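Local coordinates for stage II sporulation E family protein (PDB 3RNR) that is of unknown function but is probably a PP2C-type phosphatase that removes phosphate from serine or threonine residues of proteins, at residues D48-A53 with E87-G92. Residues are numbered along the deposited sequence; the frame is centred on the assembly and turned at random.
Sequences DAVLAA and EWASVG
V50, which meets A89 and V91, rides on a helical turn held by backbone hydrogen bonds, both 2.9 Å, from A52 N to D48 O and from A53 N to A49 O. On the strand side, A89 is hydrogen-bonded through its backbone to V76, and V91 to M74, both on strand 72-80. Between the two segments the contact itself is wholly apolar and small, about 118 Å² counting both sides. V50 directs its CB toward the strand, and its two methyls divide between two neighbours on one face of it. V50 CG2 lies 3.9 Å from A89 CB. V50 CG1, set anti to the backbone N (chi1 164°), reaches on to V91 and lies 3.7 Å from V91 CG2. V91 has nearly the same torsion, 176°, which places CG2 anti to its own carbonyl carbon as the branch that meets V50; the two valines are set at a slant to each other. The CA atoms of V50 and A89 come to 7.1 Å, and the short side chain of A89 is consistent with this approach. S90, between the two contacting residues, turns its CB away, as the alternation of a strand requires, and its side chain touches S108, A75 and S146. All three touching residues are buried. The contact is one of those by which helix 46-63 lies on a face of the antiparallel sheet of the alpha-beta-alpha sandwich: V50 also packs on V76, A53 on M74, A49 on helix 25-41 alongside, while strand 85-91 runs between strands 72-80 and 146-153.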
loop_
_atom_site.group_PDB
_atom_site.type_symbol
_atom_site.label_atom_id
_atom_site.label_comp_id
_atom_site.label_asym_id
_atom_site.label_seq_id
_atom_site.Cartn_x
_atom_site.Cartn_y
_atom_site.Cartn_z
ATOM N N ASP B 48 16.339 0.322 2.534
ATOM C CA ASP B 48 16.186 -1.120 2.649
ATOM C C ASP B 48 15.120 -1.643 1.689
ATOM O O ASP B 48 15.247 -2.733 1.128
ATOM C CB ASP B 48 15.805 -1.513 4.075
ATOM C CG ASP B 48 16.950 -1.324 5.054
ATOM O OD1 ASP B 48 18.124 -1.388 4.637
ATOM O OD2 ASP B 48 16.667 -1.109 6.240
ATOM N N ALA B 49 14.055 -0.870 1.521
ATOM C CA ALA B 49 12.978 -1.280 0.618
ATOM C C ALA B 49 13.491 -1.316 -0.827
ATOM O O ALA B 49 13.197 -2.244 -1.580
ATOM C CB ALA B 49 11.773 -0.343 0.758
ATOM N N VAL B 50 14.261 -0.307 -1.211
ATOM C CA VAL B 50 14.888 -0.299 -2.533
ATOM C C VAL B 50 15.835 -1.491 -2.714
ATOM O O VAL B 50 15.802 -2.166 -3.732
ATOM C CB VAL B 50 15.662 1.021 -2.794
ATOM C CG1 VAL B 50 16.625 0.858 -3.986
ATOM C CG2 VAL B 50 14.677 2.154 -3.060
ATOM N N LEU B 51 16.654 -1.766 -1.710
ATOM C CA LEU B 51 17.601 -2.874 -1.803
ATOM C C LEU B 51 16.881 -4.220 -1.899
ATOM O O LEU B 51 17.320 -5.108 -2.625
ATOM C CB LEU B 51 18.580 -2.857 -0.620
ATOM C CG LEU B 51 19.509 -1.633 -0.598
ATOM C CD1 LEU B 51 20.373 -1.622 0.675
ATOM C CD2 LEU B 51 20.400 -1.590 -1.849
ATOM N N ALA B 52 15.774 -4.375 -1.178
ATOM C CA ALA B 52 14.979 -5.600 -1.310
ATOM C C ALA B 52 14.323 -5.720 -2.701
ATOM O O ALA B 52 14.314 -6.801 -3.312
ATOM C CB ALA B 52 13.931 -5.706 -0.184
ATOM N N ALA B 53 13.771 -4.621 -3.198
ATOM C CA ALA B 53 13.232 -4.587 -4.560
ATOM C C ALA B 53 14.295 -4.998 -5.580
ATOM O O ALA B 53 14.037 -5.796 -6.482
ATOM C CB ALA B 53 12.682 -3.185 -4.892
ATOM N N GLU B 87 12.403 9.893 5.793
ATOM C CA GLU B 87 13.470 9.341 4.955
ATOM C C GLU B 87 12.900 9.005 3.577
ATOM O O GLU B 87 11.696 8.808 3.436
ATOM C CB GLU B 87 14.069 8.073 5.571
ATOM C CG GLU B 87 14.777 8.315 6.912
ATOM C CD GLU B 87 15.628 7.130 7.304
ATOM O OE1 GLU B 87 15.076 6.029 7.537
ATOM O OE2 GLU B 87 16.852 7.292 7.328
ATOM N N TRP B 88 13.762 8.920 2.568
ATOM C CA TRP B 88 13.284 8.607 1.222
ATOM C C TRP B 88 14.394 7.982 0.391
ATOM O O TRP B 88 15.582 8.065 0.743
ATOM C CB TRP B 88 12.723 9.859 0.522
ATOM C CG TRP B 88 13.718 10.997 0.460
ATOM C CD1 TRP B 88 13.843 12.025 1.352
ATOM C CD2 TRP B 88 14.722 11.209 -0.544
ATOM N NE1 TRP B 88 14.876 12.856 0.972
ATOM C CE2 TRP B 88 15.437 12.370 -0.181
ATOM C CE3 TRP B 88 15.103 10.509 -1.701
ATOM C CZ2 TRP B 88 16.499 12.868 -0.945
ATOM C CZ3 TRP B 88 16.166 10.999 -2.458
ATOM C CH2 TRP B 88 16.853 12.168 -2.075
ATOM N N ALA B 89 14.007 7.321 -0.697
ATOM C CA ALA B 89 14.987 6.780 -1.630
ATOM C C ALA B 89 14.356 6.648 -3.007
ATOM O O ALA B 89 13.135 6.481 -3.126
ATOM C CB ALA B 89 15.518 5.443 -1.138
ATOM N N SER B 90 15.174 6.729 -4.051
ATOM C CA SER B 90 14.632 6.573 -5.398
ATOM C C SER B 90 15.681 6.054 -6.358
ATOM O O SER B 90 16.882 6.237 -6.149
ATOM C CB SER B 90 14.011 7.883 -5.901
ATOM O OG SER B 90 14.991 8.852 -6.194
ATOM N N VAL B 91 15.221 5.371 -7.397
ATOM C CA VAL B 91 16.119 4.849 -8.411
ATOM C C VAL B 91 15.474 5.062 -9.766
ATOM O O VAL B 91 14.331 4.630 -9.999
ATOM C CB VAL B 91 16.398 3.341 -8.204
ATOM C CG1 VAL B 91 17.255 2.791 -9.339
ATOM C CG2 VAL B 91 17.092 3.086 -6.849
ATOM N N GLY B 92 16.213 5.651 -10.690
ATOM C CA GLY B 92 15.632 5.995 -11.975
ATOM C C GLY B 92 15.035 7.388 -12.042
ATOM O O GLY B 92 15.638 8.361 -11.578
#